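Local coordinates for protein tryptophanyl-tRNA synthetase (Mycoplasma pneumoniae, PDB 2YY5) that probably catalyses the ATP-dependent attachment of tryptophan to tRNA(Trp), acting as a homodimeric class I aminoacyl-tRNA synthetase, at residues B[208-212]-B[213-217]; B[313-316]-B[317-321]; B[324-327]-B[328-332]. The protein carries 1 engineered substitution. All coordinates share one frame; numbering follows the deposited sequence.

Interaction 1: B[208-212]-B[213-217]; sequences KNQNG and VIYLD
The side chains of Gln210 and Tyr215 cross at about a right angle, with the glutamine amide approaching the hydroxyl end of the phenol. NE2 of Gln210 donates to OH of Tyr215 over 2.6 Å, on a bent path of 131° at the hydrogen. Amide and ring planes stand 61° apart, and OH lies tilted from the amide plane, so the two groups neither stack nor share a plane. CG of Gln210 also lies against the hydroxyl, 3.1 Å from OH of Tyr215. The extended chain beyond CG carries the amide across to the phenol. The backbone beneath is a type I beta turn, with Asn211 and Gly212 at its corners and Val213 N bonded to Gln210 O at 3.2 Å. This turn belongs to the loop that follows the predicted KMSKS motif of class I synthetases, and Val213 packs on Met203 of that motif. Backbone bonds from Gly212 to Leu196 and from Ile214 to Leu19 tie the loop to Leu196 and to the predicted HIGH region, which holds Leu19. Val213 O sits over one face of the Tyr215 ring, offset toward its rim. The amino group of Lys226, on helix 220-228, hydrogen-bonds both Gln210 O and Val213 O, and probably offsets the repulsion between these two close acceptors.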
loop_
_atom_site.group_PDB
_atom_site.type_symbol
_atom_site.label_atom_id
_atom_site.label_comp_id
_atom_site.label_asym_id
_atom_site.label_seq_id
_atom_site.Cartn_x
_atom_site.Cartn_y
_atom_site.Cartn_z
ATOM N N LYS B 208 -5.771 28.369 -5.320
ATOM C CA LYS B 208 -5.225 29.379 -4.423
ATOM C C LYS B 208 -6.276 30.454 -4.152
ATOM O O LYS B 208 -6.594 30.770 -3.000
ATOM C CB LYS B 208 -3.985 30.001 -5.079
ATOM C CG LYS B 208 -4.277 30.697 -6.424
ATOM C CD LYS B 208 -3.144 30.543 -7.439
ATOM C CE LYS B 208 -3.373 29.332 -8.325
ATOM N NZ LYS B 208 -3.598 28.103 -7.519
ATOM N N ASN B 209 -6.811 31.002 -5.237
ATOM C CA ASN B 209 -7.832 32.040 -5.185
ATOM C C ASN B 209 -9.180 31.411 -4.848
ATOM O O ASN B 209 -9.686 30.565 -5.581
ATOM C CB ASN B 209 -7.884 32.744 -6.539
ATOM C CG ASN B 209 -8.858 33.886 -6.566
ATOM O OD1 ASN B 209 -8.806 34.724 -7.460
ATOM N ND2 ASN B 209 -9.766 33.925 -5.600
ATOM N N GLN B 210 -9.766 31.836 -3.737
ATOM C CA GLN B 210 -11.033 31.274 -3.298
ATOM C C GLN B 210 -12.316 31.903 -3.830
ATOM O O GLN B 210 -13.398 31.361 -3.624
ATOM C CB GLN B 210 -11.064 31.249 -1.776
ATOM C CG GLN B 210 -9.948 30.415 -1.191
ATOM C CD GLN B 210 -10.150 30.127 0.276
ATOM O OE1 GLN B 210 -10.182 31.041 1.099
ATOM N NE2 GLN B 210 -10.292 28.846 0.615
ATOM N N ASN B 211 -12.212 33.038 -4.512
ATOM C CA ASN B 211 -13.409 33.680 -5.042
ATOM C C ASN B 211 -13.903 32.873 -6.230
ATOM O O ASN B 211 -15.003 33.097 -6.730
ATOM C CB ASN B 211 -13.111 35.118 -5.481
ATOM C CG ASN B 211 -12.618 35.991 -4.340
ATOM O OD1 ASN B 211 -13.307 36.179 -3.334
ATOM N ND2 ASN B 211 -11.414 36.534 -4.495
ATOM N N GLY B 212 -13.076 31.933 -6.678
ATOM C CA GLY B 212 -13.442 31.105 -7.811
ATOM C C GLY B 212 -14.152 29.828 -7.400
ATOM O O GLY B 212 -14.706 29.123 -8.245
ATOM N N VAL B 213 -14.151 29.535 -6.103
ATOM C CA VAL B 213 -14.789 28.325 -5.594
ATOM C C VAL B 213 -15.934 28.606 -4.621
ATOM O O VAL B 213 -15.782 29.377 -3.675
ATOM C CB VAL B 213 -13.755 27.419 -4.880
ATOM C CG1 VAL B 213 -14.448 26.213 -4.250
ATOM C CG2 VAL B 213 -12.687 26.970 -5.870
ATOM N N ILE B 214 -17.082 27.980 -4.864
ATOM C CA ILE B 214 -18.224 28.145 -3.973
ATOM C C ILE B 214 -18.167 26.962 -3.010
ATOM O O ILE B 214 -18.484 25.841 -3.400
ATOM C CB ILE B 214 -19.574 28.095 -4.744
ATOM C CG1 ILE B 214 -19.619 29.195 -5.810
ATOM C CG2 ILE B 214 -20.735 28.232 -3.767
ATOM C CD1 ILE B 214 -19.502 30.599 -5.258
ATOM N N TYR B 215 -17.739 27.200 -1.772
ATOM C CA TYR B 215 -17.645 26.130 -0.780
ATOM C C TYR B 215 -19.024 25.814 -0.226
ATOM O O TYR B 215 -19.873 26.700 -0.110
ATOM C CB TYR B 215 -16.713 26.524 0.371
ATOM C CG TYR B 215 -15.292 26.822 -0.058
ATOM C CD1 TYR B 215 -14.503 25.841 -0.664
ATOM C CD2 TYR B 215 -14.748 28.097 0.106
ATOM C CE1 TYR B 215 -13.207 26.124 -1.100
ATOM C CE2 TYR B 215 -13.458 28.389 -0.329
ATOM C CZ TYR B 215 -12.696 27.401 -0.931
ATOM O OH TYR B 215 -11.431 27.703 -1.373
ATOM N N LEU B 216 -19.244 24.550 0.116
ATOM C CA LEU B 216 -20.523 24.123 0.660
ATOM C C LEU B 216 -20.825 24.770 2.015
ATOM O O LEU B 216 -21.979 24.871 2.415
ATOM C CB LEU B 216 -20.556 22.590 0.752
ATOM C CG LEU B 216 -21.168 21.893 -0.473
ATOM C CD1 LEU B 216 -20.743 22.586 -1.753
ATOM C CD2 LEU B 216 -20.769 20.435 -0.491
ATOM N N ASP B 217 -19.785 25.223 2.711
ATOM C CA ASP B 217 -19.967 25.873 4.002
ATOM C C ASP B 217 -19.699 27.377 3.905
ATOM O O ASP B 217 -19.257 28.012 4.863
ATOM C CB ASP B 217 -19.048 25.254 5.060
ATOM C CG ASP B 217 -17.578 25.464 4.759
ATOM O OD1 ASP B 217 -17.233 26.465 4.098
ATOM O OD2 ASP B 217 -16.759 24.631 5.203
#

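Interaction 2: B[313-316]-B[317-321]; sequences QVFN and CLQAG
Regular i to i+4 bonds join the two halves of this helical stretch, including Leu318 N to Val314 O at 2.9 Å and Gln319 N to Phe315 O at 2.8 Å. The same oxygen of Phe315 also receives the side chain of Gln319: NE2 reaches it at 3.2 Å in a nearly straight bond (168°), with the acceptor lying in the amide plane. One carbonyl is thus gripped twice by one residue, which should hold the amide in one rotation. Gln319 achieves this by bending at chi2, which folds the amide back over a face of the Phe315 ring. Ring and amide planes are only 23° apart, so the groups stack, with NE2 toward the ring's rim, 3.1 Å from CE1 of Phe315. Around the helix, Val314 and Leu318 lie side by side and point the same way, CG1 of Val314 meeting CD1 of Leu318 at 3.6 Å. Both rest on helix 54-71, while Cys317 faces Leu80 of strand 78-82. On the second subunit, Phe315 packs on Lys348, Gln319 on Gln345 and Leu318 on Ser344. The arrangement is that of an amphipathic helix set against the Rossmann-type parallel sheet and its flanking helix, and also lining the homodimer interface.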
loop_
_atom_site.group_PDB
_atom_site.type_symbol
_atom_site.label_atom_id
_atom_site.label_comp_id
_atom_site.label_asym_id
_atom_site.label_seq_id
_atom_site.Cartn_x
_atom_site.Cartn_y
_atom_site.Cartn_z
ATOM N N GLN B 313 -25.178 9.737 15.267
ATOM C CA GLN B 313 -25.739 9.359 13.984
ATOM C C GLN B 313 -24.639 9.013 12.987
ATOM O O GLN B 313 -24.736 8.033 12.251
ATOM C CB GLN B 313 -26.598 10.500 13.437
ATOM C CG GLN B 313 -28.013 10.489 13.978
ATOM C CD GLN B 313 -28.837 11.660 13.494
ATOM O OE1 GLN B 313 -28.810 12.010 12.315
ATOM N NE2 GLN B 313 -29.590 12.265 14.400
ATOM N N VAL B 314 -23.595 9.827 12.959
ATOM C CA VAL B 314 -22.495 9.585 12.049
ATOM C C VAL B 314 -21.812 8.271 12.389
ATOM O O VAL B 314 -21.542 7.449 11.508
ATOM C CB VAL B 314 -21.455 10.717 12.117
ATOM C CG1 VAL B 314 -20.177 10.304 11.354
ATOM C CG2 VAL B 314 -22.062 11.999 11.531
ATOM N N PHE B 315 -21.552 8.080 13.677
ATOM C CA PHE B 315 -20.891 6.884 14.147
ATOM C C PHE B 315 -21.663 5.609 13.813
ATOM O O PHE B 315 -21.092 4.665 13.270
ATOM C CB PHE B 315 -20.658 6.967 15.658
ATOM C CG PHE B 315 -19.936 5.782 16.209
ATOM C CD1 PHE B 315 -18.594 5.568 15.902
ATOM C CD2 PHE B 315 -20.606 4.839 16.984
ATOM C CE1 PHE B 315 -17.928 4.429 16.354
ATOM C CE2 PHE B 315 -19.947 3.691 17.442
ATOM C CZ PHE B 315 -18.610 3.489 17.125
ATOM N N ASN B 316 -22.954 5.580 14.130
ATOM C CA ASN B 316 -23.767 4.392 13.855
ATOM C C ASN B 316 -23.833 4.115 12.354
ATOM O O ASN B 316 -23.804 2.954 11.903
ATOM C CB ASN B 316 -25.193 4.566 14.407
ATOM C CG ASN B 316 -25.214 4.901 15.892
ATOM O OD1 ASN B 316 -24.457 4.328 16.678
ATOM N ND2 ASN B 316 -26.094 5.827 16.284
ATOM N N CYS B 317 -23.927 5.197 11.589
ATOM C CA CYS B 317 -23.996 5.113 10.145
ATOM C C CYS B 317 -22.745 4.440 9.596
ATOM O O CYS B 317 -22.822 3.466 8.831
ATOM C CB CYS B 317 -24.123 6.507 9.546
ATOM S SG CYS B 317 -23.982 6.504 7.764
ATOM N N LEU B 318 -21.592 4.969 9.992
ATOM C CA LEU B 318 -20.320 4.435 9.538
ATOM C C LEU B 318 -20.138 3.025 10.074
ATOM O O LEU B 318 -19.588 2.155 9.400
ATOM C CB LEU B 318 -19.180 5.348 10.006
ATOM C CG LEU B 318 -19.155 6.703 9.297
ATOM C CD1 LEU B 318 -18.147 7.622 9.978
ATOM C CD2 LEU B 318 -18.818 6.487 7.805
ATOM N N GLN B 319 -20.625 2.789 11.282
ATOM C CA GLN B 319 -20.492 1.474 11.882
ATOM C C GLN B 319 -21.247 0.417 11.065
ATOM O O GLN B 319 -20.729 -0.678 10.832
ATOM C CB GLN B 319 -20.973 1.517 13.333
ATOM C CG GLN B 319 -19.977 0.914 14.299
ATOM C CD GLN B 319 -18.605 1.550 14.186
ATOM O OE1 GLN B 319 -17.588 0.920 14.484
ATOM N NE2 GLN B 319 -18.569 2.804 13.762
ATOM N N ALA B 320 -22.451 0.757 10.609
ATOM C CA ALA B 320 -23.254 -0.158 9.802
ATOM C C ALA B 320 -22.695 -0.246 8.382
ATOM O O ALA B 320 -22.686 -1.315 7.775
ATOM C CB ALA B 320 -24.710 0.304 9.768
ATOM N N GLY B 321 -22.253 0.885 7.840
ATOM C CA GLY B 321 -21.681 0.868 6.507
ATOM C C GLY B 321 -20.470 -0.051 6.525
ATOM O O GLY B 321 -20.316 -0.915 5.663
#

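Interaction 3: B[324-327]-B[328-332]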
loop_
_atom_site.group_PDB
_atom_site.type_symbol
_atom_site.label_atom_id
_atom_site.label_comp_id
_atom_site.label_asym_id
_atom_site.label_seq_id
_atom_site.Cartn_x
_atom_site.Cartn_y
_atom_site.Cartn_z
ATOM N N GLN B 324 -21.548 -3.606 6.390
ATOM C CA GLN B 324 -22.171 -3.887 5.107
ATOM C C GLN B 324 -21.150 -3.927 3.978
ATOM O O GLN B 324 -21.089 -4.893 3.225
ATOM C CB GLN B 324 -23.255 -2.843 4.814
ATOM C CG GLN B 324 -24.037 -3.110 3.533
ATOM C CD GLN B 324 -25.199 -2.144 3.314
ATOM O OE1 GLN B 324 -25.938 -2.263 2.330
ATOM N NE2 GLN B 324 -25.365 -1.185 4.225
ATOM N N ALA B 325 -20.345 -2.880 3.870
ATOM C CA ALA B 325 -19.329 -2.799 2.830
ATOM C C ALA B 325 -18.349 -3.950 2.980
ATOM O O ALA B 325 -17.920 -4.571 2.006
ATOM C CB ALA B 325 -18.591 -1.467 2.928
ATOM N N GLN B 326 -17.996 -4.231 4.221
ATOM C CA GLN B 326 -17.057 -5.290 4.506
ATOM C C GLN B 326 -17.633 -6.641 4.104
ATOM O O GLN B 326 -16.894 -7.594 3.890
ATOM C CB GLN B 326 -16.710 -5.261 5.987
ATOM C CG GLN B 326 -15.505 -6.071 6.354
ATOM C CD GLN B 326 -14.914 -5.612 7.662
ATOM O OE1 GLN B 326 -15.625 -5.459 8.657
ATOM N NE2 GLN B 326 -13.606 -5.383 7.671
ATOM N N ALA B 327 -18.954 -6.714 3.982
ATOM C CA ALA B 327 -19.609 -7.959 3.594
ATOM C C ALA B 327 -19.191 -8.370 2.184
ATOM O O ALA B 327 -18.847 -9.530 1.943
ATOM C CB ALA B 327 -21.120 -7.803 3.662
ATOM N N THR B 328 -19.217 -7.425 1.249
ATOM C CA THR B 328 -18.818 -7.747 -0.111
ATOM C C THR B 328 -17.307 -7.593 -0.346
ATOM O O THR B 328 -16.745 -8.257 -1.214
ATOM C CB THR B 328 -19.624 -6.924 -1.156
ATOM O OG1 THR B 328 -18.732 -6.360 -2.125
ATOM C CG2 THR B 328 -20.432 -5.833 -0.482
ATOM N N ALA B 329 -16.645 -6.746 0.439
ATOM C CA ALA B 329 -15.201 -6.559 0.294
ATOM C C ALA B 329 -14.428 -7.839 0.633
ATOM O O ALA B 329 -13.468 -8.195 -0.061
ATOM C CB ALA B 329 -14.715 -5.415 1.185
ATOM N N ARG B 330 -14.832 -8.527 1.699
ATOM C CA ARG B 330 -14.140 -9.751 2.082
ATOM C C ARG B 330 -14.324 -10.821 1.017
ATOM O O ARG B 330 -13.366 -11.511 0.650
ATOM C CB ARG B 330 -14.639 -10.269 3.434
ATOM C CG ARG B 330 -14.620 -9.217 4.524
ATOM C CD ARG B 330 -14.271 -9.794 5.876
ATOM N NE ARG B 330 -14.661 -8.889 6.956
ATOM C CZ ARG B 330 -14.275 -9.012 8.223
ATOM N NH1 ARG B 330 -14.692 -8.140 9.131
ATOM N NH2 ARG B 330 -13.460 -9.992 8.588
ATOM N N THR B 331 -15.548 -10.949 0.512
ATOM C CA THR B 331 -15.837 -11.944 -0.512
ATOM C C THR B 331 -14.937 -11.767 -1.723
ATOM O O THR B 331 -14.371 -12.731 -2.229
ATOM C CB THR B 331 -17.302 -11.870 -0.986
ATOM O OG1 THR B 331 -18.171 -12.235 0.089
ATOM C CG2 THR B 331 -17.531 -12.823 -2.158
ATOM N N THR B 332 -14.808 -10.532 -2.185
ATOM C CA THR B 332 -13.988 -10.232 -3.346
ATOM C C THR B 332 -12.508 -10.474 -3.090
ATOM O O THR B 332 -11.849 -11.161 -3.872
ATOM C CB THR B 332 -14.181 -8.776 -3.787
ATOM O OG1 THR B 332 -15.580 -8.516 -3.945
ATOM C CG2 THR B 332 -13.467 -8.510 -5.110
#
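Gln326 sets its CG opposite the backbone N (chi1 -166°) and runs on extended, while Arg330, one turn later, bends at chi2 to bring its guanidinium back along the helix toward the glutamine amide, though the placement of the start of the arginine side chain is less sure. NH1 of Arg330 then lies 2.9 Å from OE1 of Gln326, a weak hydrogen bond. The oxygen comes to the guanidinium at its edge, near its plane, but the amide itself is turned 62° against that plane, so the two flat groups do not stack. Glu88, on helix 87-98, lies beside the pair: its carboxylate makes a weak hydrogen bond with NE2 of Gln326 and a long, weak ion pair with NE of Arg330. The glutamine amide thus appears to bridge the two charged groups, through weak bonds at its oxygen and its nitrogen.

Beneath these side chains the helix is uneven. Ala325 O takes the regular bond from Ala329 N at 3.0 Å and also a weak one from Thr328 N at 3.2 Å. Gln324 O, in turn, bonds Ala327 N at 2.9 Å, whereas Thr328 N is 3.7 Å from Gln324 O. Bonds of i to i+3 spacing thus appear here within the alpha-helical run. Farther on, OG1 of Thr331 bonds weakly to Ala327 O at 3.3 Å. The small residues Ala325 and Ala329 turn to the protein: both touch Tyr146, and Ala325 also meets Cys79 and Phe81. Such an alanine-lined side lets a helix sit close to its neighbours; here it packs against strand 78-82, an outermost strand, within this chain, of the three-stranded parallel sheet in the class I catalytic fold, and against the loop following the helix of Asp142, the predicted tryptophan-binding residue.

Interaction 1 comes first along the chain, in the loop between strand 183-185 and helix 220-228; interactions 2 and 3 follow it, consecutively on the long helix 311-340. The centres of interactions 2 and 3 lie about 16 Å apart, and both stretches meet strand 78-82 of the three-stranded parallel sheet. Interaction 1 is remote from them, its centre about 30 Å from that of interaction 2 and about 37 Å from that of interaction 3, on the opposite side of the chain's centre from the latter. The loop borders the predicted ATP-binding HIGH and KMSKS regions, whereas the helix packs on the sheet, reaching the second subunit at interaction 2 and the neighbourhood of the predicted tryptophan-binding Asp142 at interaction 3.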